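Local coordinates for protein Nrps/pks (PDB 4OPE) that probably catalyses decarboxylative Claisen condensation of acyl chains as a ketosynthase domain of the oxazolomycin NRPS/PKS assembly line, at residues E8-G13 with S252-D257; L106-T111 with R260-V265; S280-R285 with T315-P320; S178-L183 with A417-F422; Q94-L99 with R574-A579. One frame throughout, in Å; residues are numbered along the deposited sequence.

Interaction 1. Residues E8-G13 with S252-D257; sequences EIVIVG and SAAEAD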
# COMPACT_ATOMS: atom_id res chain seq x y z
N GLU A 8 -16.15 -15.08 -11.55
CA GLU A 8 -14.94 -14.47 -11.99
C GLU A 8 -15.04 -12.99 -11.67
O GLU A 8 -16.14 -12.45 -11.50
CB GLU A 8 -14.78 -14.70 -13.50
CG GLU A 8 -15.17 -16.10 -13.98
CD GLU A 8 -14.89 -16.30 -15.47
OE1 GLU A 8 -15.68 -15.74 -16.27
OE2 GLU A 8 -13.89 -16.99 -15.81
N ILE A 9 -13.90 -12.33 -11.60
CA ILE A 9 -13.88 -10.92 -11.55
C ILE A 9 -13.75 -10.42 -12.95
O ILE A 9 -13.02 -11.02 -13.73
CB ILE A 9 -12.67 -10.44 -10.81
CG1 ILE A 9 -12.64 -11.03 -9.41
CG2 ILE A 9 -12.67 -8.92 -10.75
CD1 ILE A 9 -13.88 -10.76 -8.62
N VAL A 10 -14.43 -9.31 -13.26
CA VAL A 10 -14.32 -8.64 -14.55
C VAL A 10 -14.09 -7.15 -14.40
O VAL A 10 -14.36 -6.58 -13.35
CB VAL A 10 -15.58 -8.82 -15.39
CG1 VAL A 10 -15.84 -10.30 -15.66
CG2 VAL A 10 -16.79 -8.16 -14.72
N ILE A 11 -13.57 -6.56 -15.46
CA ILE A 11 -13.34 -5.16 -15.52
C ILE A 11 -14.48 -4.55 -16.33
O ILE A 11 -14.72 -4.92 -17.48
CB ILE A 11 -12.03 -4.83 -16.27
CG1 ILE A 11 -10.81 -5.26 -15.47
CG2 ILE A 11 -11.92 -3.33 -16.62
CD1 ILE A 11 -9.52 -5.11 -16.25
N VAL A 12 -15.14 -3.57 -15.76
CA VAL A 12 -16.26 -2.98 -16.45
C VAL A 12 -16.08 -1.52 -16.77
O VAL A 12 -17.00 -0.90 -17.19
CB VAL A 12 -17.53 -3.11 -15.61
CG1 VAL A 12 -17.77 -4.56 -15.25
CG2 VAL A 12 -17.47 -2.23 -14.36
N GLY A 13 -14.92 -0.95 -16.55
CA GLY A 13 -14.66 0.42 -17.04
C GLY A 13 -13.21 0.76 -16.86
O GLY A 13 -12.55 0.17 -16.05
N SER A 252 -21.20 -12.12 -12.34
CA SER A 252 -22.62 -12.19 -12.06
C SER A 252 -23.20 -10.80 -11.82
O SER A 252 -24.29 -10.50 -12.30
CB SER A 252 -22.89 -13.08 -10.86
OG SER A 252 -22.11 -12.70 -9.74
N ALA A 253 -22.51 -9.94 -11.10
CA ALA A 253 -23.08 -8.63 -10.88
C ALA A 253 -23.07 -7.80 -12.15
O ALA A 253 -24.02 -7.08 -12.40
CB ALA A 253 -22.41 -7.92 -9.72
N ALA A 254 -22.02 -7.91 -12.96
CA ALA A 254 -21.97 -7.18 -14.22
C ALA A 254 -23.05 -7.63 -15.19
O ALA A 254 -23.64 -6.81 -15.88
CB ALA A 254 -20.62 -7.38 -14.87
N GLU A 255 -23.26 -8.93 -15.29
CA GLU A 255 -24.31 -9.46 -16.18
C GLU A 255 -25.66 -8.98 -15.70
O GLU A 255 -26.39 -8.39 -16.47
CB GLU A 255 -24.26 -11.00 -16.30
CG GLU A 255 -23.19 -11.47 -17.30
CD GLU A 255 -22.95 -12.97 -17.27
OE1 GLU A 255 -23.71 -13.70 -16.61
OE2 GLU A 255 -21.98 -13.42 -17.92
N ALA A 256 -25.95 -9.15 -14.42
CA ALA A 256 -27.16 -8.62 -13.84
C ALA A 256 -27.37 -7.12 -14.10
O ALA A 256 -28.46 -6.71 -14.45
CB ALA A 256 -27.21 -8.89 -12.35
N ASP A 257 -26.34 -6.31 -13.97
CA ASP A 257 -26.52 -4.86 -14.10
C ASP A 257 -26.48 -4.39 -15.56
O ASP A 257 -26.53 -3.19 -15.81
CB ASP A 257 -25.43 -4.09 -13.31
CG ASP A 257 -25.51 -4.33 -11.78
OD1 ASP A 257 -26.27 -5.20 -11.29
OD2 ASP A 257 -24.78 -3.62 -11.06
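Val10 and Val12 meet Ala254 through methyl groups alone; no ring, amide or charged plane takes part across the contact, and the faces and edges that matter are those of strand 9-13. One face of the strand carries Val10 and Val12 toward helix 252-256. The other carries Ile9, which packs on Cys187, Ile190 and Arg191 of helix 178-192. Along one edge the strand pairs with strand 242-250, where Val10 bonds to Lys249, and along the other edge with strand 263-272, where Ile9 bonds to Val265.

On the helix-facing side a single methyl, Ala254 CB, serves both valines. It lies 3.9 Å from Val10 CG2 and 4.0 Å from Val12 CG1. The two valines share nearly the same first torsion (-61° and -55°) yet offer different branches: Val10 gives the one lodged between its backbone N and carbonyl carbon, Val12 the one anti to its carbonyl carbon. In this way the methyls converge from two successive inward positions of the strand on one point of the helix. Alanine suits a helix held this close to a strand, the CA atoms of Val12 and Ala254 being 7.4 Å apart, while beta-branched valine is at home in an extended chain. Val261 and Asp259 also touch Ala254.

At the start of the helix the links turn polar: Glu8 OE1 forms a salt bridge with Arg251, and Ser252 N donates to Asp7 OD1. A short helix on the opposite face of the sheet from helix 178-192 fits the layered alpha/beta architecture of the thiolase fold, to which ketosynthases belong.

Interaction 2. Residues L106-T111 with R260-V265; sequences LEDAGT and RVLAVV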
# COMPACT_ATOMS: atom_id res chain seq x y z
N LEU A 106 -15.99 6.18 -13.54
CA LEU A 106 -17.39 5.83 -13.30
C LEU A 106 -18.21 6.14 -14.54
O LEU A 106 -19.06 5.35 -14.96
CB LEU A 106 -17.90 6.55 -12.10
CG LEU A 106 -17.84 5.79 -10.78
CD1 LEU A 106 -16.70 4.80 -10.61
CD2 LEU A 106 -17.87 6.79 -9.66
N GLU A 107 -17.89 7.25 -15.20
CA GLU A 107 -18.55 7.56 -16.46
C GLU A 107 -18.27 6.51 -17.52
O GLU A 107 -19.16 6.08 -18.23
CB GLU A 107 -18.19 8.96 -16.94
CG GLU A 107 -18.60 10.01 -15.92
CD GLU A 107 -18.49 11.44 -16.44
OE1 GLU A 107 -17.53 11.69 -17.27
OE2 GLU A 107 -19.35 12.27 -16.00
N ASP A 108 -17.04 6.03 -17.60
CA ASP A 108 -16.75 5.02 -18.62
C ASP A 108 -17.46 3.70 -18.31
O ASP A 108 -17.93 3.05 -19.20
CB ASP A 108 -15.26 4.81 -18.80
CG ASP A 108 -14.96 3.79 -19.90
OD1 ASP A 108 -15.09 4.11 -21.13
OD2 ASP A 108 -14.58 2.67 -19.52
N ALA A 109 -17.56 3.33 -17.06
CA ALA A 109 -18.34 2.19 -16.69
C ALA A 109 -19.86 2.37 -16.81
O ALA A 109 -20.56 1.41 -16.51
CB ALA A 109 -18.02 1.81 -15.24
N GLY A 110 -20.37 3.56 -17.18
CA GLY A 110 -21.82 3.80 -17.15
C GLY A 110 -22.53 3.76 -15.78
O GLY A 110 -23.64 3.28 -15.63
N THR A 111 -21.90 4.36 -14.79
CA THR A 111 -22.42 4.31 -13.46
C THR A 111 -22.16 5.63 -12.76
O THR A 111 -21.80 6.60 -13.41
CB THR A 111 -21.82 3.12 -12.68
OG1 THR A 111 -22.62 2.87 -11.53
CG2 THR A 111 -20.42 3.41 -12.25
N ARG A 260 -21.15 -3.08 -19.69
CA ARG A 260 -20.26 -3.48 -20.75
C ARG A 260 -19.00 -4.08 -20.08
O ARG A 260 -18.36 -3.43 -19.26
CB ARG A 260 -19.94 -2.28 -21.64
CG ARG A 260 -19.04 -2.58 -22.81
CD ARG A 260 -18.96 -1.39 -23.76
NE ARG A 260 -18.60 -0.16 -23.05
CZ ARG A 260 -18.35 1.00 -23.65
NH1 ARG A 260 -18.38 1.10 -24.98
NH2 ARG A 260 -18.03 2.07 -22.92
N VAL A 261 -18.69 -5.33 -20.39
CA VAL A 261 -17.54 -6.02 -19.81
C VAL A 261 -16.31 -5.85 -20.72
O VAL A 261 -16.33 -6.20 -21.89
CB VAL A 261 -17.88 -7.49 -19.59
CG1 VAL A 261 -16.67 -8.26 -19.13
CG2 VAL A 261 -18.92 -7.61 -18.52
N LEU A 262 -15.23 -5.32 -20.18
CA LEU A 262 -14.03 -5.05 -20.99
C LEU A 262 -13.07 -6.21 -21.06
O LEU A 262 -12.27 -6.30 -22.00
CB LEU A 262 -13.29 -3.85 -20.40
CG LEU A 262 -13.72 -2.47 -20.92
CD1 LEU A 262 -15.18 -2.42 -21.23
CD2 LEU A 262 -13.42 -1.38 -19.94
N ALA A 263 -13.11 -7.07 -20.05
CA ALA A 263 -12.18 -8.18 -19.95
C ALA A 263 -12.50 -8.97 -18.70
O ALA A 263 -12.97 -8.45 -17.69
CB ALA A 263 -10.74 -7.68 -19.89
N VAL A 264 -12.21 -10.26 -18.77
CA VAL A 264 -12.31 -11.12 -17.63
C VAL A 264 -10.92 -11.25 -17.08
O VAL A 264 -9.97 -11.58 -17.84
CB VAL A 264 -12.76 -12.53 -18.05
CG1 VAL A 264 -12.76 -13.48 -16.87
CG2 VAL A 264 -14.13 -12.45 -18.70
N VAL A 265 -10.79 -11.03 -15.78
CA VAL A 265 -9.54 -11.20 -15.10
C VAL A 265 -9.34 -12.66 -14.73
O VAL A 265 -9.80 -13.10 -13.69
CB VAL A 265 -9.51 -10.35 -13.86
CG1 VAL A 265 -8.19 -10.55 -13.08
CG2 VAL A 265 -9.67 -8.89 -14.30
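Asp108 and Arg260 come together as opposite charges that fall short of a salt bridge: Asp108 OD1 and Arg260 NH2 are 4.0 Å apart. The nearest approach is instead to the main chain, where Asp108 O sits at the edge of the guanidinium group, in its plane, 3.8 Å from Arg260 NH2. The two side chains cross at about a right angle, and the carboxylate is turned 32° from the guanidinium plane. Leu262 CD2 lies 4.2 Å from Asp108 OD2, a methyl against a carboxylate oxygen that has its polar partner in Val14 N of strand 9-17.

Arginine can span this gap because its chain runs extended from the backbone and then bends at chi3 (52°), carrying NH2 round to the end of helix 93-108. That end is closed by a Schellman motif. Gly110 leaves the helix with a phi of 64°, which a residue without a side chain adopts readily; Thr111 N bonds back to Leu106 O, and Gly110 N to Glu107 O. Carbonyls collect at the C-terminal end of a helix, so a positive guanidinium beside Asp108 O is probably favourable electrostatically.

The firmer polar partners stand one shell further out. Ser564 OG is hydrogen-bonded to Arg260 NH2 and more weakly to Asp108 OD1, so the serine hydroxyl bridges the charges that do not meet directly. The bond from Val14 N to Asp108 OD2 probably limits rotation of the carboxylate. On the opposing segment, Val261 O is hydrogen-bonded to Ser436 OG, while Leu262 rests its side chain on Val14 as well as on Arg369 of helix 356-370.

Interaction 3. Residues S280-R285 with T315-P320; sequences SVPNPR and TSLGDP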
# COMPACT_ATOMS: atom_id res chain seq x y z
N SER A 280 17.66 -5.08 -5.82
CA SER A 280 17.15 -4.31 -6.94
C SER A 280 17.77 -4.72 -8.25
O SER A 280 17.96 -3.88 -9.11
CB SER A 280 17.34 -2.79 -6.72
OG SER A 280 16.60 -2.34 -5.57
N VAL A 281 18.05 -6.01 -8.36
CA VAL A 281 18.50 -6.64 -9.58
C VAL A 281 17.46 -7.72 -9.95
O VAL A 281 17.17 -8.65 -9.14
CB VAL A 281 19.90 -7.28 -9.42
CG1 VAL A 281 20.11 -8.42 -10.42
CG2 VAL A 281 20.98 -6.22 -9.59
N PRO A 282 16.93 -7.63 -11.19
CA PRO A 282 15.85 -8.51 -11.57
C PRO A 282 16.26 -9.95 -11.53
O PRO A 282 17.37 -10.31 -11.95
CB PRO A 282 15.51 -8.09 -12.98
CG PRO A 282 16.23 -6.81 -13.24
CD PRO A 282 17.34 -6.72 -12.26
N ASN A 283 15.34 -10.77 -11.05
CA ASN A 283 15.56 -12.17 -10.84
C ASN A 283 14.66 -13.00 -11.74
O ASN A 283 13.47 -13.07 -11.55
CB ASN A 283 15.29 -12.50 -9.38
CG ASN A 283 15.46 -13.96 -9.09
OD1 ASN A 283 15.70 -14.77 -9.99
ND2 ASN A 283 15.33 -14.32 -7.82
N PRO A 284 15.25 -13.70 -12.70
CA PRO A 284 14.41 -14.39 -13.67
C PRO A 284 13.87 -15.69 -13.12
O PRO A 284 12.93 -16.24 -13.66
CB PRO A 284 15.37 -14.63 -14.85
CG PRO A 284 16.69 -14.78 -14.20
CD PRO A 284 16.69 -13.85 -13.01
N ARG A 285 14.44 -16.19 -12.06
CA ARG A 285 13.85 -17.35 -11.42
C ARG A 285 12.47 -16.98 -10.88
O ARG A 285 11.49 -17.69 -11.09
CB ARG A 285 14.75 -17.85 -10.29
CG ARG A 285 14.43 -19.26 -9.79
CD ARG A 285 14.69 -19.45 -8.28
NE ARG A 285 13.44 -19.36 -7.50
CZ ARG A 285 13.09 -18.35 -6.68
NH1 ARG A 285 11.91 -18.41 -6.06
NH2 ARG A 285 13.89 -17.30 -6.47
N THR A 315 16.44 -1.71 -20.72
CA THR A 315 17.78 -1.82 -20.16
C THR A 315 18.46 -3.05 -20.70
O THR A 315 17.80 -3.99 -21.12
CB THR A 315 17.78 -1.93 -18.63
OG1 THR A 315 17.19 -3.17 -18.22
CG2 THR A 315 17.03 -0.84 -18.07
N SER A 316 19.78 -3.04 -20.70
CA SER A 316 20.58 -4.13 -21.21
C SER A 316 20.56 -5.31 -20.22
O SER A 316 20.65 -6.46 -20.60
CB SER A 316 21.99 -3.64 -21.50
OG SER A 316 22.68 -3.12 -20.34
N LEU A 317 20.43 -5.03 -18.93
CA LEU A 317 20.33 -6.13 -17.98
C LEU A 317 18.92 -6.70 -18.04
O LEU A 317 18.72 -7.91 -18.15
CB LEU A 317 20.63 -5.65 -16.58
CG LEU A 317 20.36 -6.61 -15.40
CD1 LEU A 317 21.21 -7.87 -15.49
CD2 LEU A 317 20.61 -5.92 -14.06
N GLY A 318 17.93 -5.80 -17.97
CA GLY A 318 16.59 -6.22 -17.67
C GLY A 318 15.86 -6.94 -18.78
O GLY A 318 15.06 -7.84 -18.49
N ASP A 319 16.07 -6.52 -20.05
CA ASP A 319 15.31 -7.05 -21.15
C ASP A 319 15.62 -8.52 -21.39
O ASP A 319 14.72 -9.31 -21.49
CB ASP A 319 15.50 -6.19 -22.40
CG ASP A 319 14.60 -4.91 -22.42
OD1 ASP A 319 13.84 -4.63 -21.43
OD2 ASP A 319 14.67 -4.18 -23.43
N PRO A 320 16.90 -8.91 -21.44
CA PRO A 320 17.23 -10.34 -21.52
C PRO A 320 16.75 -11.14 -20.33
O PRO A 320 16.47 -12.33 -20.46
CB PRO A 320 18.77 -10.36 -21.52
CG PRO A 320 19.17 -9.02 -22.00
CD PRO A 320 18.11 -8.07 -21.50
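Leu317 reaches across to Pro282 and Val281 from the turn that leads into helix 318-329. Its CB points toward the 280-285 segment, and with CG anti to the backbone N (chi1 171°) the stem carries the branch point in that direction. From there CD2 does the touching: it lies 3.8 Å from Pro282 CD and 4.4 Å from Val281 CG1, slanting against the proline ring. The same ring reaches the next residue at its CG, 4.5 Å from Gly318 CA. Glycine fits at that point because a beta carbon would run into Thr315 OG1.

Each segment carries a capping bond of its own. Thr315 OG1 accepts from Gly318 N at 2.7 Å. Asn283, the N-cap of helix 284-298, takes Arg285 N on its OD1 at 2.8 Å, with the donor 38° out of the amide plane. Arg285 also forms a salt bridge with Asp166 of the second subunit, so helix 284-298 begins close to the dimer interface.

No hydrogen bond joins the two segments. The link is dispersion between a leucine methyl, a rigid proline ring and a valine near the surface, which implies weak, non-directional apolar packing.

Interaction 4. Residues S178-L183 with A417-F422; sequences SSLTAL and AAISAF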
# COMPACT_ATOMS: atom_id res chain seq x y z
N SER A 178 3.28 -1.32 -8.79
CA SER A 178 2.23 -0.86 -7.93
C SER A 178 0.80 -0.99 -8.48
O SER A 178 -0.08 -1.52 -7.81
CB SER A 178 2.54 0.58 -7.55
OG SER A 178 3.63 0.61 -6.66
N SER A 179 0.57 -0.52 -9.70
CA SER A 179 -0.76 -0.66 -10.31
C SER A 179 -1.28 -2.08 -10.38
O SER A 179 -2.47 -2.31 -10.13
CB SER A 179 -0.75 -0.11 -11.74
OG SER A 179 -0.61 1.32 -11.72
N LEU A 180 -0.44 -3.04 -10.76
CA LEU A 180 -0.89 -4.44 -10.81
C LEU A 180 -0.95 -5.02 -9.42
O LEU A 180 -1.72 -5.91 -9.15
CB LEU A 180 -0.00 -5.29 -11.69
CG LEU A 180 0.15 -4.83 -13.12
CD1 LEU A 180 0.80 -5.92 -13.94
CD2 LEU A 180 -1.16 -4.43 -13.79
N THR A 181 -0.12 -4.55 -8.51
CA THR A 181 -0.25 -5.04 -7.16
C THR A 181 -1.64 -4.64 -6.63
O THR A 181 -2.33 -5.44 -5.96
CB THR A 181 0.83 -4.47 -6.24
OG1 THR A 181 2.09 -5.02 -6.60
CG2 THR A 181 0.59 -4.90 -4.88
N ALA A 182 -2.05 -3.41 -6.94
CA ALA A 182 -3.34 -2.95 -6.53
C ALA A 182 -4.47 -3.76 -7.21
O ALA A 182 -5.45 -4.19 -6.56
CB ALA A 182 -3.46 -1.46 -6.82
N LEU A 183 -4.34 -3.99 -8.51
CA LEU A 183 -5.31 -4.82 -9.17
C LEU A 183 -5.45 -6.12 -8.43
O LEU A 183 -6.56 -6.63 -8.32
CB LEU A 183 -4.91 -5.14 -10.61
CG LEU A 183 -5.89 -6.00 -11.40
CD1 LEU A 183 -7.25 -5.39 -11.52
CD2 LEU A 183 -5.34 -6.14 -12.79
N ALA A 417 -4.53 -12.21 -23.02
CA ALA A 417 -3.32 -11.48 -22.90
C ALA A 417 -2.80 -11.57 -21.50
O ALA A 417 -3.54 -11.82 -20.53
CB ALA A 417 -3.53 -10.04 -23.29
N ALA A 418 -1.50 -11.39 -21.42
CA ALA A 418 -0.82 -11.45 -20.17
C ALA A 418 0.03 -10.21 -20.05
O ALA A 418 0.62 -9.78 -21.02
CB ALA A 418 0.03 -12.71 -20.12
N ILE A 419 0.12 -9.68 -18.84
CA ILE A 419 0.79 -8.40 -18.58
C ILE A 419 1.69 -8.53 -17.38
O ILE A 419 1.23 -8.98 -16.33
CB ILE A 419 -0.23 -7.32 -18.25
CG1 ILE A 419 -1.34 -7.39 -19.29
CG2 ILE A 419 0.45 -5.94 -18.19
CD1 ILE A 419 -2.44 -6.37 -19.10
N SER A 420 2.93 -8.08 -17.55
CA SER A 420 3.96 -8.12 -16.51
C SER A 420 4.36 -6.72 -16.04
O SER A 420 4.43 -5.78 -16.80
CB SER A 420 5.23 -8.77 -17.02
OG SER A 420 5.11 -10.17 -17.20
N ALA A 421 4.66 -6.63 -14.75
CA ALA A 421 5.27 -5.48 -14.19
C ALA A 421 6.19 -5.90 -13.04
O ALA A 421 5.76 -6.55 -12.08
CB ALA A 421 4.19 -4.56 -13.69
N PHE A 422 7.46 -5.49 -13.16
CA PHE A 422 8.52 -5.83 -12.21
C PHE A 422 9.11 -4.58 -11.57
O PHE A 422 9.75 -3.78 -12.21
CB PHE A 422 9.63 -6.58 -12.94
CG PHE A 422 9.14 -7.76 -13.71
CD1 PHE A 422 8.31 -8.68 -13.12
CD2 PHE A 422 9.48 -7.93 -15.02
CE1 PHE A 422 7.85 -9.77 -13.80
CE2 PHE A 422 9.01 -9.02 -15.74
CZ PHE A 422 8.21 -9.95 -15.11
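Ile419 is the first residue of strand 417-422 to meet Leu180, and it does so with both main chain and side chain. Its carbonyl O lies 3.9 Å from Leu180 CD1, and its CG2 branch lies 4.3 Å from the same methyl. Ile419 also packs on Ala360 and Val364 of helix 356-370, so this broad side chain fills space between two helices.

Next comes Ser420, whose CB points away from the helix. Its OG is hydrogen-bonded to His430 ND1 of strand 427-434, which gives a buried hydroxyl its partner. Toward Leu180 it offers its backbone, the carbonyl carbon being 4.2 Å from Leu180 CD1.

Ala421 turns back to the helix. Its CB is 3.7 Å from Leu180 CD1 and 4.1 Å from CG, and the small methyl lets the leucine settle over the strand. In Leu180, chi1 of -57° swings CG to the strand side, and chi2 near 180° then carries CD1 over the strip between Ile419 and Ala421. Beyond Ala421, the Phe422 ring meets that of His311, their planes at about 65°.

Helix and strand axes run 119° apart and approach to 8.4 Å. A buried helix whose first turn begins within the Cys-Ser-Ser sequence that in ketosynthases carries the nucleophilic cysteine, packed upon a sheet strand, is consistent with the central helical layer of the thiolase fold, probably close to the active site.

Interaction 5. Residues Q94-L99 with R574-A579; sequences QERIFL and RCWLPA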
# COMPACT_ATOMS: atom_id res chain seq x y z
N GLN A 94 -0.87 14.28 -7.77
CA GLN A 94 -1.30 12.88 -7.85
C GLN A 94 -2.66 12.73 -7.18
O GLN A 94 -3.53 12.08 -7.72
CB GLN A 94 -0.24 11.95 -7.25
CG GLN A 94 1.08 12.03 -8.01
CD GLN A 94 2.26 11.23 -7.43
OE1 GLN A 94 3.23 10.94 -8.16
NE2 GLN A 94 2.19 10.90 -6.15
N GLU A 95 -2.85 13.32 -6.01
CA GLU A 95 -4.15 13.24 -5.33
C GLU A 95 -5.27 13.90 -6.15
O GLU A 95 -6.34 13.39 -6.30
CB GLU A 95 -4.05 13.92 -3.97
CG GLU A 95 -5.26 13.76 -3.06
CD GLU A 95 -4.99 14.17 -1.60
OE1 GLU A 95 -3.92 14.73 -1.27
OE2 GLU A 95 -5.87 13.95 -0.77
N ARG A 96 -4.98 15.02 -6.75
CA ARG A 96 -5.99 15.73 -7.48
C ARG A 96 -6.38 15.05 -8.77
O ARG A 96 -7.56 14.96 -9.12
CB ARG A 96 -5.46 17.11 -7.80
CG ARG A 96 -4.94 17.87 -6.57
CD ARG A 96 -4.55 19.27 -6.97
NE ARG A 96 -3.20 19.60 -6.59
CZ ARG A 96 -2.36 20.30 -7.33
NH1 ARG A 96 -2.68 20.70 -8.56
NH2 ARG A 96 -1.19 20.59 -6.84
N ILE A 97 -5.38 14.60 -9.50
CA ILE A 97 -5.61 13.99 -10.78
C ILE A 97 -6.32 12.67 -10.64
O ILE A 97 -7.21 12.33 -11.43
CB ILE A 97 -4.28 13.83 -11.51
CG1 ILE A 97 -3.84 15.23 -11.95
CG2 ILE A 97 -4.42 12.88 -12.69
CD1 ILE A 97 -2.53 15.26 -12.69
N PHE A 98 -5.94 11.91 -9.63
CA PHE A 98 -6.61 10.66 -9.41
C PHE A 98 -8.12 10.83 -9.09
O PHE A 98 -8.94 9.99 -9.44
CB PHE A 98 -5.91 9.89 -8.31
CG PHE A 98 -6.30 8.47 -8.24
CD1 PHE A 98 -6.08 7.63 -9.30
CD2 PHE A 98 -6.90 7.98 -7.14
CE1 PHE A 98 -6.46 6.29 -9.26
CE2 PHE A 98 -7.29 6.63 -7.09
CZ PHE A 98 -7.07 5.80 -8.16
N LEU A 99 -8.48 11.94 -8.47
CA LEU A 99 -9.88 12.20 -8.23
C LEU A 99 -10.63 12.37 -9.54
O LEU A 99 -11.70 11.77 -9.75
CB LEU A 99 -10.05 13.45 -7.42
CG LEU A 99 -10.09 13.31 -5.93
CD1 LEU A 99 -9.95 14.71 -5.38
CD2 LEU A 99 -11.38 12.67 -5.45
N ARG A 574 -5.50 26.58 -12.14
CA ARG A 574 -4.12 26.36 -11.75
C ARG A 574 -4.06 26.21 -10.23
O ARG A 574 -4.59 27.03 -9.49
CB ARG A 574 -3.29 27.52 -12.26
CG ARG A 574 -1.87 27.52 -11.75
CD ARG A 574 -0.89 28.28 -12.64
NE ARG A 574 0.45 28.06 -12.14
CZ ARG A 574 1.28 27.12 -12.58
NH1 ARG A 574 2.47 26.99 -12.02
NH2 ARG A 574 0.93 26.31 -13.58
N CYS A 575 -3.47 25.13 -9.76
CA CYS A 575 -3.21 24.94 -8.34
C CYS A 575 -1.78 24.42 -8.21
O CYS A 575 -1.48 23.21 -8.34
CB CYS A 575 -4.21 23.96 -7.69
SG CYS A 575 -5.94 24.38 -8.02
N TRP A 576 -0.87 25.36 -8.04
CA TRP A 576 0.54 25.05 -7.93
C TRP A 576 1.05 25.98 -6.87
O TRP A 576 0.70 27.15 -6.88
CB TRP A 576 1.26 25.23 -9.26
CG TRP A 576 2.49 24.35 -9.41
CD1 TRP A 576 3.79 24.75 -9.38
CD2 TRP A 576 2.53 22.92 -9.63
NE1 TRP A 576 4.63 23.69 -9.58
CE2 TRP A 576 3.89 22.55 -9.73
CE3 TRP A 576 1.55 21.93 -9.75
CZ2 TRP A 576 4.30 21.23 -9.96
CZ3 TRP A 576 1.96 20.60 -9.97
CH2 TRP A 576 3.33 20.28 -10.07
N LEU A 577 1.82 25.45 -5.93
CA LEU A 577 2.30 26.28 -4.86
C LEU A 577 3.06 27.43 -5.54
O LEU A 577 3.63 27.25 -6.61
CB LEU A 577 3.19 25.49 -3.90
CG LEU A 577 3.46 26.16 -2.55
CD1 LEU A 577 2.26 26.12 -1.62
CD2 LEU A 577 4.66 25.52 -1.87
N PRO A 578 2.97 28.65 -4.99
CA PRO A 578 3.76 29.73 -5.61
C PRO A 578 5.24 29.56 -5.37
O PRO A 578 6.05 29.91 -6.24
CB PRO A 578 3.25 30.97 -4.90
CG PRO A 578 1.82 30.62 -4.60
CD PRO A 578 1.91 29.19 -4.12
N ALA A 579 5.58 29.00 -4.21
CA ALA A 579 6.97 28.66 -3.87
C ALA A 579 7.64 27.63 -4.83
O ALA A 579 8.87 27.57 -4.92
CB ALA A 579 7.05 28.17 -2.45
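Arg96 leaves its helix with CG anti to the carbonyl carbon (chi1 -53°), runs straight through chi2, and bends at chi3 (-126°) to set its guanidinium against the main chain of Cys575. There NH1 donates to Cys575 O at 2.8 Å, a weak bond because the N-H points well off the oxygen (117°). NH2 lies 3.0 Å from the same oxygen.

The flat group is also packed. Cys575 CB rests over one face, 3.7 Å from Arg96 NH1, while Trp576 CE3 comes to the edge near the guanidinium plane, 4.2 Å from NH2. Arginine suits this buried place because its several N-H groups can be shared out: NH2 has its main partner in Ile91 O, just ahead of helix 93-108. Cysteine is small enough to fit between Gln85, Ala88 and Phe76. The Trp576 indole in turn stands edge-to-face with Tyr132, whose hydroxyl is hydrogen-bonded to Leu577 N.

A leucine here would probably leave the carbonyls of Cys575 and Ile91 without this donor and open a gap beside the Trp576 ring.

The partner segment has no regular helix and belongs to the C-terminal tail, whose Arg-Cys-Trp follows a Tyr-Pro-Phe a few residues earlier. Laid back over the ketosynthase body, it is consistent with the post-AT linker of modular polyketide synthases, which carries a similar Tyr-Pro-Phe...Trp sequence and wraps back over the ketosynthase.

In the fold
From the N terminus, residues 8-13, 94-99, 106-111 and 178-183 open interactions 1, 5, 2 and 4 before any of them closes. Segment 252-257 closes interaction 1, which therefore crosses 2, 4 and 5; segment 260-265 then closes interaction 2, which crosses 4. Interaction 3 opens and closes locally (280-285 to 315-320), within the span of interaction 4. Segment 417-422 closes interaction 4, and the span of interaction 5, ending at 574-579, encloses 2, 3 and 4. Interactions 1 and 2 touch through neighbouring strands 9-17 and 263-272, and interaction 4 reaches the same sheet. Interactions 2 and 5 share helix 93-108, tying the sheet region to the C-terminal tail.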